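Activating signal cointegrator 1 complex subunit 2 (Homo sapiens, PDB 6YXQ) binds K63-linked polyubiquitin chains and, within the ASCC complex, recruits ASCC3 and ALKBH3 to DNA damage and helps rescue stalled ribosomes. Local coordinates at residues 64-67 against 68-72; 158-162 against 163-167; 349-352 against 353-357; 375-378 against 379-383; 389-392 against 393-397. All coordinates share one frame; numbering follows the deposited sequence.

The five contacts are all local, each made within one helix or where a loop runs into one, in the largely helical ASCC3-binding part of ASCC2. Interactions 1 and 2 lie where the ASCC3 chain is bound; their centres are 21 Å apart and their nearest atoms about 11 Å apart. Interactions 3, 4 and 5 cluster on the other side of the chain's centre from interaction 1, with centres 12 to 13 Å from one another. There three helices, 348-359, 377-387 and 394-408, pack together: Phe354 CE1 meets Ile381 CG1 at 4.0 Å, Ile381 CG2 meets Thr396 OG1 at 3.7 Å, and Glu352 OE2 forms a 2.8 Å salt bridge with Arg395 NH2.

Interaction 1: residues 64-67 against 68-72; sequences TFVA and NDLDW
Helix 53-75 carries this contact, two successive turns joined by the alpha-helical i to i+4 ladder. Asn68 N donates to Thr64 O at 2.9 Å and Asp69 N to Phe65 O at 3.0 Å, and the ladder continues from Leu70 N to Val66 O and from Asp71 N to Ala67 O. On the buried flank Val66 and Leu70 lie side by side and point the same way. Val66 CG1, set anti to the backbone N (chi1 173°), meets Leu70 CD1 at 3.8 Å, and branched aliphatic residues suit this flank, where Val42 and Ser126 lie beyond them. Ala67, small and buried, lets Arg122 of helix 114-135 come close. Asp69 OD1 forms salt bridges with Arg39 and with Lys36 of the ASCC3 chain; Asp71 OD2 pairs with Arg122. Because the Asp69 carboxylate is buried, the cations that it meets from both chains probably offset the cost of keeping its negative charge there.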
loop_
_atom_site.group_PDB
_atom_site.type_symbol
_atom_site.label_atom_id
_atom_site.label_comp_id
_atom_site.label_asym_id
_atom_site.label_seq_id
_atom_site.Cartn_x
_atom_site.Cartn_y
_atom_site.Cartn_z
ATOM N N THR B 64 -15.721 1.250 -1.137
ATOM C CA THR B 64 -16.190 1.593 -2.487
ATOM C C THR B 64 -16.111 3.085 -2.725
ATOM O O THR B 64 -15.801 3.517 -3.847
ATOM C CB THR B 64 -17.616 1.099 -2.791
ATOM O OG1 THR B 64 -18.589 1.963 -2.211
ATOM C CG2 THR B 64 -17.845 -0.349 -2.387
ATOM N N PHE B 65 -16.386 3.892 -1.694
ATOM C CA PHE B 65 -16.091 5.316 -1.837
ATOM C C PHE B 65 -14.641 5.534 -2.274
ATOM O O PHE B 65 -14.368 6.224 -3.275
ATOM C CB PHE B 65 -16.368 6.041 -0.530
ATOM C CG PHE B 65 -17.822 6.248 -0.253
ATOM C CD1 PHE B 65 -18.646 6.786 -1.222
ATOM C CD2 PHE B 65 -18.367 5.903 0.972
ATOM C CE1 PHE B 65 -19.987 6.987 -0.974
ATOM C CE2 PHE B 65 -19.711 6.103 1.227
ATOM C CZ PHE B 65 -20.522 6.645 0.253
ATOM N N VAL B 66 -13.699 4.921 -1.545
ATOM C CA VAL B 66 -12.278 5.130 -1.844
ATOM C C VAL B 66 -11.946 4.670 -3.264
ATOM O O VAL B 66 -11.272 5.380 -4.025
ATOM C CB VAL B 66 -11.391 4.421 -0.805
ATOM C CG1 VAL B 66 -9.925 4.507 -1.219
ATOM C CG2 VAL B 66 -11.585 5.040 0.568
ATOM N N ALA B 67 -12.409 3.474 -3.640
ATOM C CA ALA B 67 -12.013 2.902 -4.921
ATOM C C ALA B 67 -12.608 3.676 -6.089
ATOM O O ALA B 67 -11.944 3.862 -7.115
ATOM C CB ALA B 67 -12.420 1.435 -4.994
ATOM N N ASN B 68 -13.859 4.126 -5.964
ATOM C CA ASN B 68 -14.444 4.925 -7.034
ATOM C C ASN B 68 -13.699 6.242 -7.195
ATOM O O ASN B 68 -13.382 6.660 -8.323
ATOM C CB ASN B 68 -15.930 5.163 -6.758
ATOM C CG ASN B 68 -16.779 3.909 -6.969
ATOM O OD1 ASN B 68 -16.354 2.956 -7.626
ATOM N ND2 ASN B 68 -17.984 3.909 -6.406
ATOM N N ASP B 69 -13.385 6.900 -6.072
ATOM C CA ASP B 69 -12.619 8.137 -6.158
ATOM C C ASP B 69 -11.262 7.903 -6.816
ATOM O O ASP B 69 -10.809 8.718 -7.628
ATOM C CB ASP B 69 -12.454 8.746 -4.769
ATOM C CG ASP B 69 -13.776 9.155 -4.150
ATOM O OD1 ASP B 69 -14.715 9.502 -4.899
ATOM O OD2 ASP B 69 -13.872 9.137 -2.908
ATOM N N LEU B 70 -10.609 6.784 -6.503
ATOM C CA LEU B 70 -9.282 6.543 -7.063
ATOM C C LEU B 70 -9.356 6.188 -8.544
ATOM O O LEU B 70 -8.479 6.576 -9.326
ATOM C CB LEU B 70 -8.575 5.442 -6.274
ATOM C CG LEU B 70 -7.946 5.799 -4.925
ATOM C CD1 LEU B 70 -7.549 4.550 -4.163
ATOM C CD2 LEU B 70 -6.741 6.692 -5.124
ATOM N N ASP B 71 -10.389 5.446 -8.948
ATOM C CA ASP B 71 -10.608 5.185 -10.367
ATOM C C ASP B 71 -10.740 6.494 -11.134
ATOM O O ASP B 71 -10.109 6.689 -12.185
ATOM C CB ASP B 71 -11.860 4.328 -10.551
ATOM C CG ASP B 71 -11.625 2.861 -10.243
ATOM O OD1 ASP B 71 -10.453 2.429 -10.206
ATOM O OD2 ASP B 71 -12.625 2.137 -10.047
ATOM N N TRP B 72 -11.544 7.417 -10.601
ATOM C CA TRP B 72 -11.731 8.708 -11.260
ATOM C C TRP B 72 -10.437 9.514 -11.283
ATOM O O TRP B 72 -10.122 10.183 -12.278
ATOM C CB TRP B 72 -12.834 9.483 -10.546
ATOM C CG TRP B 72 -12.820 10.942 -10.800
ATOM C CD1 TRP B 72 -13.321 11.586 -11.888
ATOM C CD2 TRP B 72 -12.285 11.956 -9.942
ATOM N NE1 TRP B 72 -13.130 12.942 -11.764
ATOM C CE2 TRP B 72 -12.494 13.194 -10.577
ATOM C CE3 TRP B 72 -11.632 11.935 -8.708
ATOM C CZ2 TRP B 72 -12.087 14.401 -10.015
ATOM C CZ3 TRP B 72 -11.233 13.140 -8.145
ATOM C CH2 TRP B 72 -11.461 14.352 -8.799
#

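Interaction 2: residues 158-162 against 163-167; sequences FLFDI and PKILD
Ile162 O accepts the hydrogen bond of Leu166 N at 3.0 Å, nearly along the C=O axis and with an N-H...O angle of 170°. The bond belongs to the first turn of helix 162-172, where the loop after helix 147-156 runs into the helix. One residue earlier, Ile165 N makes only a weak hydrogen bond to Asp161 O. Pro163 suits this first turn because a residue there needs no N-H for the helical ladder, and its ring crosses Ile162 at about a right angle, with CD 3.4 Å from Ile162 CB. Ile162 also sends CG2 to Leu166 CD1 at 4.1 Å, while Phe160 and Ile165 meet through CD1 and CG1; both pack on helix 177-190, and Ile165 also on Phe263 of helix 243-266. Lys164 folds back over the loop: CG beside the backbone N (chi1 -61°) and a near-extended chi2 lay CD on Asp161 CB at 3.5 Å, and later bends lead CE and NZ onward. The lysine therefore packs on Asp161 through its methylenes, and its ammonium goes on to Asp96 and Gln92 of helix 89-101. Pro163, Lys164 and Leu166 also touch the ASCC3 chain, and Asp167 forms a salt bridge with Arg15 of that chain, so this helix start lies at the subunit interface. Lys164 CE rests 3.6 Å from Leu159 O.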
loop_
_atom_site.group_PDB
_atom_site.type_symbol
_atom_site.label_atom_id
_atom_site.label_comp_id
_atom_site.label_asym_id
_atom_site.label_seq_id
_atom_site.Cartn_x
_atom_site.Cartn_y
_atom_site.Cartn_z
ATOM N N PHE B 158 3.576 16.651 1.533
ATOM C CA PHE B 158 3.575 15.374 2.275
ATOM C C PHE B 158 3.168 14.194 1.390
ATOM O O PHE B 158 2.686 13.165 1.877
ATOM C CB PHE B 158 2.679 15.442 3.518
ATOM C CG PHE B 158 3.319 16.130 4.698
ATOM C CD1 PHE B 158 4.273 15.477 5.471
ATOM C CD2 PHE B 158 2.978 17.434 5.023
ATOM C CE1 PHE B 158 4.873 16.113 6.549
ATOM C CE2 PHE B 158 3.574 18.076 6.102
ATOM C CZ PHE B 158 4.522 17.414 6.866
ATOM N N LEU B 159 3.396 14.329 0.080
ATOM C CA LEU B 159 3.029 13.275 -0.862
ATOM C C LEU B 159 3.838 12.011 -0.620
ATOM O O LEU B 159 3.349 10.899 -0.843
ATOM C CB LEU B 159 3.229 13.758 -2.299
ATOM C CG LEU B 159 2.393 14.954 -2.766
ATOM C CD1 LEU B 159 2.570 15.189 -4.262
ATOM C CD2 LEU B 159 0.921 14.753 -2.430
ATOM N N PHE B 160 5.086 12.162 -0.180
ATOM C CA PHE B 160 5.950 11.030 0.132
ATOM C C PHE B 160 6.577 11.275 1.496
ATOM O O PHE B 160 7.350 12.222 1.668
ATOM C CB PHE B 160 7.026 10.831 -0.937
ATOM C CG PHE B 160 6.530 10.159 -2.197
ATOM C CD1 PHE B 160 6.461 8.780 -2.286
ATOM C CD2 PHE B 160 6.159 10.911 -3.299
ATOM C CE1 PHE B 160 6.020 8.164 -3.443
ATOM C CE2 PHE B 160 5.719 10.300 -4.460
ATOM C CZ PHE B 160 5.646 8.926 -4.530
ATOM N N ASP B 161 6.215 10.450 2.468
ATOM C CA ASP B 161 6.930 10.369 3.726
ATOM C C ASP B 161 8.064 9.365 3.584
ATOM O O ASP B 161 8.250 8.739 2.539
ATOM C CB ASP B 161 5.996 9.938 4.850
ATOM C CG ASP B 161 5.173 11.069 5.389
ATOM O OD1 ASP B 161 5.489 12.232 5.066
ATOM O OD2 ASP B 161 4.214 10.795 6.143
ATOM N N ILE B 162 8.823 9.188 4.657
ATOM C CA ILE B 162 9.687 8.020 4.763
ATOM C C ILE B 162 8.822 6.821 5.153
ATOM O O ILE B 162 8.963 5.754 4.537
ATOM C CB ILE B 162 10.842 8.253 5.749
ATOM C CG1 ILE B 162 11.914 9.125 5.100
ATOM C CG2 ILE B 162 11.458 6.929 6.164
ATOM C CD1 ILE B 162 12.626 8.462 3.923
ATOM N N PRO B 163 7.914 6.927 6.140
ATOM C CA PRO B 163 7.014 5.790 6.402
ATOM C C PRO B 163 6.246 5.327 5.178
ATOM O O PRO B 163 6.132 4.117 4.951
ATOM C CB PRO B 163 6.076 6.329 7.489
ATOM C CG PRO B 163 6.869 7.337 8.197
ATOM C CD PRO B 163 7.763 7.971 7.176
ATOM N N LYS B 164 5.726 6.254 4.371
ATOM C CA LYS B 164 4.977 5.847 3.186
ATOM C C LYS B 164 5.862 5.100 2.200
ATOM O O LYS B 164 5.394 4.195 1.510
ATOM C CB LYS B 164 4.337 7.054 2.509
ATOM C CG LYS B 164 3.351 7.786 3.377
ATOM C CD LYS B 164 3.217 9.223 2.925
ATOM C CE LYS B 164 1.957 9.436 2.134
ATOM N NZ LYS B 164 0.891 10.008 2.997
ATOM N N ILE B 165 7.144 5.461 2.116
ATOM C CA ILE B 165 8.038 4.742 1.213
ATOM C C ILE B 165 8.265 3.317 1.708
ATOM O O ILE B 165 8.218 2.351 0.928
ATOM C CB ILE B 165 9.361 5.509 1.058
ATOM C CG1 ILE B 165 9.137 6.772 0.224
ATOM C CG2 ILE B 165 10.414 4.617 0.424
ATOM C CD1 ILE B 165 10.292 7.742 0.269
ATOM N N LEU B 166 8.517 3.167 3.010
ATOM C CA LEU B 166 8.679 1.838 3.590
ATOM C C LEU B 166 7.429 0.996 3.372
ATOM O O LEU B 166 7.514 -0.175 2.971
ATOM C CB LEU B 166 8.998 1.961 5.081
ATOM C CG LEU B 166 10.472 2.001 5.502
ATOM C CD1 LEU B 166 11.250 3.048 4.724
ATOM C CD2 LEU B 166 10.575 2.264 6.988
ATOM N N ASP B 167 6.259 1.581 3.640
ATOM C CA ASP B 167 5.000 0.897 3.378
ATOM C C ASP B 167 4.903 0.488 1.916
ATOM O O ASP B 167 4.539 -0.649 1.602
ATOM C CB ASP B 167 3.821 1.794 3.762
ATOM C CG ASP B 167 3.681 1.965 5.260
ATOM O OD1 ASP B 167 3.925 0.980 5.996
ATOM O OD2 ASP B 167 3.321 3.081 5.698
#

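Interaction 3: residues 349-352 against 353-357; sequences GFIE and EFLQI
Glu352 and Leu355 meet one turn apart, the carboxylate lying beside a methyl group: Glu352 OE1 is 3.7 Å from Leu355 CD1. The glutamate gets there by bending at chi2 (-48°), which brings its acid group back over the helix surface, and OE2 then forms a salt bridge with Arg395 of helix 394-408. A long acidic chain suits this partly exposed place, since it lies at the edge of the apolar contact and pairs with a charge on helix 394-408. Leu355 also has Ile351 beside it, the two pointing the same way, with Ile351 CG2 3.9 Å from Leu355 CD1. These contacts follow the i to i+3 and i to i+4 spacing of helix 348-359, whose backbone ladder includes Glu353 N to Gly349 O at 2.9 Å and Leu355 N to Ile351 O at 3.0 Å. Beyond the segments Leu355 packs on Arg395, Thr396 and Ile399, so its branched end fills the seam between two helices. An alanine at Leu355 is likely to open a gap there and leave Ile351 CG2 and the carboxylate of Glu352 without the methyl they lie against. Glu353 takes a different course: a chi1 of 177° swings its CG to the side opposite the backbone N, and its side chain leads away and touches Cys335 of helix 306-340. Phe354 likewise turns its ring from Ile351 and puts it between helices 306-340 and 377-387.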
loop_
_atom_site.group_PDB
_atom_site.type_symbol
_atom_site.label_atom_id
_atom_site.label_comp_id
_atom_site.label_asym_id
_atom_site.label_seq_id
_atom_site.Cartn_x
_atom_site.Cartn_y
_atom_site.Cartn_z
ATOM N N GLY B 349 40.098 1.829 2.408
ATOM C CA GLY B 349 39.060 2.293 3.313
ATOM C C GLY B 349 37.861 1.368 3.347
ATOM O O GLY B 349 37.302 1.102 4.413
ATOM N N PHE B 350 37.449 0.865 2.177
ATOM C CA PHE B 350 36.387 -0.138 2.115
ATOM C C PHE B 350 36.769 -1.388 2.900
ATOM O O PHE B 350 35.986 -1.900 3.717
ATOM C CB PHE B 350 36.105 -0.504 0.658
ATOM C CG PHE B 350 35.606 0.636 -0.177
ATOM C CD1 PHE B 350 34.516 1.385 0.229
ATOM C CD2 PHE B 350 36.219 0.949 -1.381
ATOM C CE1 PHE B 350 34.049 2.432 -0.548
ATOM C CE2 PHE B 350 35.758 1.992 -2.160
ATOM C CZ PHE B 350 34.673 2.735 -1.743
ATOM N N ILE B 351 37.977 -1.896 2.644
ATOM C CA ILE B 351 38.505 -3.048 3.369
ATOM C C ILE B 351 38.521 -2.772 4.868
ATOM O O ILE B 351 38.117 -3.617 5.683
ATOM C CB ILE B 351 39.909 -3.393 2.848
ATOM C CG1 ILE B 351 39.824 -3.926 1.417
ATOM C CG2 ILE B 351 40.587 -4.389 3.765
ATOM C CD1 ILE B 351 41.172 -4.172 0.770
ATOM N N GLU B 352 39.000 -1.588 5.255
ATOM C CA GLU B 352 39.097 -1.280 6.676
ATOM C C GLU B 352 37.719 -1.202 7.311
ATOM O O GLU B 352 37.540 -1.610 8.461
ATOM C CB GLU B 352 39.871 0.022 6.895
ATOM C CG GLU B 352 41.377 -0.065 6.613
ATOM C CD GLU B 352 42.057 -1.258 7.267
ATOM O OE1 GLU B 352 41.686 -1.632 8.402
ATOM O OE2 GLU B 352 42.974 -1.828 6.636
ATOM N N GLU B 353 36.728 -0.694 6.575
ATOM C CA GLU B 353 35.379 -0.630 7.120
ATOM C C GLU B 353 34.833 -2.029 7.368
ATOM O O GLU B 353 34.246 -2.301 8.424
ATOM C CB GLU B 353 34.463 0.156 6.186
ATOM C CG GLU B 353 33.026 0.188 6.670
ATOM C CD GLU B 353 32.325 1.492 6.369
ATOM O OE1 GLU B 353 31.470 1.901 7.187
ATOM O OE2 GLU B 353 32.620 2.098 5.314
ATOM N N PHE B 354 35.019 -2.929 6.398
ATOM C CA PHE B 354 34.646 -4.331 6.587
ATOM C C PHE B 354 35.281 -4.909 7.856
ATOM O O PHE B 354 34.595 -5.486 8.723
ATOM C CB PHE B 354 35.078 -5.118 5.345
ATOM C CG PHE B 354 34.690 -6.569 5.356
ATOM C CD1 PHE B 354 35.392 -7.488 6.120
ATOM C CD2 PHE B 354 33.648 -7.020 4.569
ATOM C CE1 PHE B 354 35.043 -8.822 6.118
ATOM C CE2 PHE B 354 33.293 -8.355 4.563
ATOM C CZ PHE B 354 33.993 -9.256 5.337
ATOM N N LEU B 355 36.605 -4.763 7.967
ATOM C CA LEU B 355 37.327 -5.321 9.105
ATOM C C LEU B 355 36.826 -4.740 10.425
ATOM O O LEU B 355 36.651 -5.470 11.408
ATOM C CB LEU B 355 38.824 -5.070 8.934
ATOM C CG LEU B 355 39.474 -5.657 7.675
ATOM C CD1 LEU B 355 40.920 -5.201 7.548
ATOM C CD2 LEU B 355 39.386 -7.177 7.666
ATOM N N GLN B 356 36.591 -3.429 10.467
ATOM C CA GLN B 356 36.089 -2.796 11.681
ATOM C C GLN B 356 34.725 -3.356 12.065
ATOM O O GLN B 356 34.476 -3.684 13.236
ATOM C CB GLN B 356 36.012 -1.285 11.470
ATOM C CG GLN B 356 35.521 -0.501 12.668
ATOM C CD GLN B 356 36.027 0.928 12.668
ATOM O OE1 GLN B 356 37.199 1.187 12.387
ATOM N NE2 GLN B 356 35.140 1.866 12.973
ATOM N N ILE B 357 33.822 -3.460 11.085
ATOM C CA ILE B 357 32.488 -3.981 11.359
ATOM C C ILE B 357 32.580 -5.343 12.024
ATOM O O ILE B 357 31.874 -5.617 13.003
ATOM C CB ILE B 357 31.650 -4.046 10.068
ATOM C CG1 ILE B 357 31.245 -2.649 9.611
ATOM C CG2 ILE B 357 30.402 -4.883 10.284
ATOM C CD1 ILE B 357 30.503 -2.649 8.298
#

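Interaction 4: residues 375-378 against 379-383; sequences FPVA and EDISL
Val377 and Ile381 supply the apolar part, Val377 CG1 meeting Ile381 CD1 at 3.8 Å. With chi1 at 163° the valine puts this methyl beside its carbonyl carbon, which places it against Ile381; both residues go on to Ile399 of helix 394-408, so branched aliphatic chains suit this buried flank. At the exposed edge the ring of Pro376 brings CG to 3.4 Å from Glu379 OE1, a contact of carbon with carboxylate oxygen reached by the extended glutamate chain. The backbone bonds come next. Val377 O takes Ile381 N at 2.9 Å and a weak second donor, Asp380 N, while Ala378 O accepts Ser382 N at 3.1 Å. They make the first turn of helix 377-387, entered through a short link in which Phe375 is the first residue to leave the helical conformation of helix 365-374. Pro376 suits this link, as its restricted phi fits the extended backbone (phi/psi -55/136°) before the helix, and Asp372 OD1 accepts from Val377 N. The polar side chains meet water and carbonyls. A water donates to both Phe375 O and Asp380 OD2, the latter at 2.6 Å, tying the link to the new helix, and Asp380 itself is buried against His328 and Phe354. Ser382 OG stands near two carbonyls, 3.1 Å from Ala378 O and 2.8 Å from Glu379 O.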
loop_
_atom_site.group_PDB
_atom_site.type_symbol
_atom_site.label_atom_id
_atom_site.label_comp_id
_atom_site.label_asym_id
_atom_site.label_seq_id
_atom_site.Cartn_x
_atom_site.Cartn_y
_atom_site.Cartn_z
ATOM N N PHE B 375 25.290 -16.222 5.131
ATOM C CA PHE B 375 26.245 -15.546 4.251
ATOM C C PHE B 375 27.646 -15.836 4.771
ATOM O O PHE B 375 28.158 -15.095 5.626
ATOM C CB PHE B 375 26.020 -14.037 4.219
ATOM C CG PHE B 375 24.618 -13.620 3.887
ATOM C CD1 PHE B 375 24.249 -13.368 2.578
ATOM C CD2 PHE B 375 23.679 -13.437 4.889
ATOM C CE1 PHE B 375 22.967 -12.960 2.271
ATOM C CE2 PHE B 375 22.394 -13.029 4.588
ATOM C CZ PHE B 375 22.035 -12.795 3.281
ATOM N N PRO B 376 28.306 -16.885 4.282
ATOM C CA PRO B 376 29.614 -17.268 4.842
ATOM C C PRO B 376 30.609 -16.115 4.821
ATOM O O PRO B 376 30.727 -15.391 3.829
ATOM C CB PRO B 376 30.066 -18.428 3.941
ATOM C CG PRO B 376 29.162 -18.402 2.762
ATOM C CD PRO B 376 27.863 -17.821 3.242
ATOM N N VAL B 377 31.322 -15.952 5.944
ATOM C CA VAL B 377 32.284 -14.860 6.090
ATOM C C VAL B 377 33.525 -15.112 5.240
ATOM O O VAL B 377 34.057 -14.191 4.610
ATOM C CB VAL B 377 32.655 -14.669 7.573
ATOM C CG1 VAL B 377 33.925 -13.851 7.695
ATOM C CG2 VAL B 377 31.519 -14.006 8.342
ATOM N N ALA B 378 34.009 -16.359 5.213
ATOM C CA ALA B 378 35.230 -16.675 4.476
ATOM C C ALA B 378 35.125 -16.269 3.015
ATOM O O ALA B 378 36.115 -15.850 2.405
ATOM C CB ALA B 378 35.535 -18.165 4.582
ATOM N N GLU B 379 33.931 -16.382 2.439
ATOM C CA GLU B 379 33.756 -16.062 1.029
ATOM C C GLU B 379 33.843 -14.559 0.780
ATOM O O GLU B 379 34.304 -14.135 -0.286
ATOM C CB GLU B 379 32.425 -16.644 0.540
ATOM C CG GLU B 379 31.653 -15.800 -0.445
ATOM C CD GLU B 379 30.342 -16.444 -0.828
ATOM O OE1 GLU B 379 30.098 -17.583 -0.380
ATOM O OE2 GLU B 379 29.559 -15.821 -1.577
ATOM N N ASP B 380 33.431 -13.739 1.749
ATOM C CA ASP B 380 33.552 -12.295 1.584
ATOM C C ASP B 380 34.946 -11.793 1.954
ATOM O O ASP B 380 35.394 -10.775 1.417
ATOM C CB ASP B 380 32.481 -11.578 2.409
ATOM C CG ASP B 380 31.083 -11.772 1.843
ATOM O OD1 ASP B 380 30.949 -11.858 0.604
ATOM O OD2 ASP B 380 30.117 -11.845 2.632
ATOM N N ILE B 381 35.646 -12.491 2.853
ATOM C CA ILE B 381 37.021 -12.115 3.170
ATOM C C ILE B 381 37.928 -12.356 1.969
ATOM O O ILE B 381 38.821 -11.550 1.673
ATOM C CB ILE B 381 37.510 -12.880 4.411
ATOM C CG1 ILE B 381 36.860 -12.328 5.677
ATOM C CG2 ILE B 381 39.023 -12.812 4.530
ATOM C CD1 ILE B 381 37.501 -12.861 6.950
ATOM N N SER B 382 37.710 -13.459 1.252
ATOM C CA SER B 382 38.517 -13.717 0.068
ATOM C C SER B 382 38.299 -12.659 -1.006
ATOM O O SER B 382 39.200 -12.413 -1.807
ATOM C CB SER B 382 38.227 -15.109 -0.491
ATOM O OG SER B 382 36.839 -15.353 -0.526
ATOM N N LEU B 383 37.129 -12.016 -1.043
ATOM C CA LEU B 383 36.931 -10.910 -1.978
ATOM C C LEU B 383 37.909 -9.777 -1.696
ATOM O O LEU B 383 38.574 -9.265 -2.607
ATOM C CB LEU B 383 35.496 -10.398 -1.897
ATOM C CG LEU B 383 34.392 -11.351 -2.326
ATOM C CD1 LEU B 383 33.045 -10.666 -2.202
ATOM C CD2 LEU B 383 34.642 -11.799 -3.742
HETATM O O HOH W 1 29.386 -12.159 5.102
#

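Interaction 5: residues 389-392 against 393-397; sequences SVLD and ETRTA
Leu391 and Arg395 form the closer-packed side, crossing at about a right angle with Leu391 CD1 3.8 Å from Arg395 CG. The leucine's chi1 of -163° sets CG beside its carbonyl carbon, which brings its end up to Arg395, and it meets the methylene part of the arginine there. Asp392 lies across the same arginine, its carboxylate over the methylenes, with Asp392 CG 3.8 Å from Arg395 CG. Charge does not join the pair directly: Asp392 OD1 is 5.2 Å from Arg395 NH1, and the guanidinium, its chain bent at chi2 and chi3, goes to Glu352 of helix 348-359. The contact lies where the loop after helix 377-387 leads into helix 394-408, and Arg395 N donates to Asp392 O at 3.2 Å, standing 51° out of the carbonyl plane. Long and amphipathic, arginine suits this junction because its methylenes cover Leu391 while its charged end reaches helix 348-359. A serine in place of Arg395 would probably leave Glu352 without its cationic mate and remove the methylene CG packed on Leu391 CD1. The solvent side is looser: Glu393 points away from the loop, and Asp392 and Thr394 are exposed neighbours whose side chains cross at a slant. Between exposed Asp392 and buried Thr396 runs a separate water bridge, the water donating to Asp392 O at 2.6 Å and lying 3.3 Å from Thr396 OG1, on a residue that packs against Ile381 and Leu355.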
loop_
_atom_site.group_PDB
_atom_site.type_symbol
_atom_site.label_atom_id
_atom_site.label_comp_id
_atom_site.label_asym_id
_atom_site.label_seq_id
_atom_site.Cartn_x
_atom_site.Cartn_y
_atom_site.Cartn_z
ATOM N N SER B 389 46.101 -5.984 -3.451
ATOM C CA SER B 389 47.348 -6.613 -3.868
ATOM C C SER B 389 48.179 -7.066 -2.673
ATOM O O SER B 389 49.040 -7.943 -2.814
ATOM C CB SER B 389 48.160 -5.650 -4.734
ATOM O OG SER B 389 49.119 -4.948 -3.966
ATOM N N VAL B 390 47.921 -6.516 -1.488
ATOM C CA VAL B 390 48.834 -6.662 -0.360
ATOM C C VAL B 390 48.078 -6.916 0.941
ATOM O O VAL B 390 48.163 -6.140 1.895
ATOM C CB VAL B 390 49.751 -5.425 -0.279
ATOM C CG1 VAL B 390 48.944 -4.112 -0.021
ATOM C CG2 VAL B 390 50.870 -5.624 0.736
ATOM N N LEU B 391 47.365 -8.040 1.026
ATOM C CA LEU B 391 46.559 -8.336 2.212
ATOM C C LEU B 391 47.048 -9.625 2.862
ATOM O O LEU B 391 46.844 -10.720 2.324
ATOM C CB LEU B 391 45.071 -8.424 1.881
ATOM C CG LEU B 391 44.225 -8.301 3.159
ATOM C CD1 LEU B 391 44.499 -6.978 3.862
ATOM C CD2 LEU B 391 42.757 -8.426 2.841
ATOM N N ASP B 392 47.668 -9.487 4.035
ATOM C CA ASP B 392 48.194 -10.612 4.789
ATOM C C ASP B 392 47.109 -11.251 5.651
ATOM O O ASP B 392 46.099 -10.632 5.995
ATOM C CB ASP B 392 49.361 -10.175 5.674
ATOM C CG ASP B 392 49.096 -8.859 6.373
ATOM O OD1 ASP B 392 48.453 -7.984 5.758
ATOM O OD2 ASP B 392 49.534 -8.691 7.531
ATOM N N GLU B 393 47.342 -12.517 5.999
ATOM C CA GLU B 393 46.394 -13.254 6.823
ATOM C C GLU B 393 46.219 -12.604 8.184
ATOM O O GLU B 393 45.164 -12.750 8.809
ATOM C CB GLU B 393 46.865 -14.697 6.975
ATOM C CG GLU B 393 46.762 -15.496 5.694
ATOM C CD GLU B 393 45.390 -16.100 5.519
ATOM O OE1 GLU B 393 44.989 -16.343 4.362
ATOM O OE2 GLU B 393 44.710 -16.328 6.543
ATOM N N THR B 394 47.247 -11.895 8.652
ATOM C CA THR B 394 47.188 -11.144 9.902
ATOM C C THR B 394 45.899 -10.354 10.026
ATOM O O THR B 394 45.239 -10.357 11.074
ATOM C CB THR B 394 48.379 -10.188 9.964
ATOM O OG1 THR B 394 49.588 -10.931 9.796
ATOM C CG2 THR B 394 48.416 -9.432 11.279
ATOM N N ARG B 395 45.528 -9.675 8.946
ATOM C CA ARG B 395 44.445 -8.712 8.983
ATOM C C ARG B 395 43.072 -9.352 9.138
ATOM O O ARG B 395 42.143 -8.672 9.578
ATOM C CB ARG B 395 44.484 -7.858 7.717
ATOM C CG ARG B 395 45.854 -7.277 7.421
ATOM C CD ARG B 395 46.284 -6.284 8.488
ATOM N NE ARG B 395 45.193 -5.405 8.901
ATOM C CZ ARG B 395 44.726 -4.394 8.177
ATOM N NH1 ARG B 395 45.252 -4.122 6.991
ATOM N NH2 ARG B 395 43.731 -3.652 8.641
ATOM N N THR B 396 42.910 -10.632 8.788
ATOM C CA THR B 396 41.597 -11.265 8.877
ATOM C C THR B 396 41.547 -12.506 9.756
ATOM O O THR B 396 40.442 -12.911 10.140
ATOM C CB THR B 396 41.066 -11.628 7.477
ATOM O OG1 THR B 396 41.789 -12.747 6.942
ATOM C CG2 THR B 396 41.183 -10.439 6.529
ATOM N N ALA B 397 42.692 -13.094 10.115
ATOM C CA ALA B 397 42.719 -14.387 10.799
ATOM C C ALA B 397 41.783 -14.417 12.003
ATOM O O ALA B 397 40.936 -15.313 12.123
ATOM C CB ALA B 397 44.152 -14.717 11.223
HETATM O O HOH W 2 43.954 -11.540 4.811
#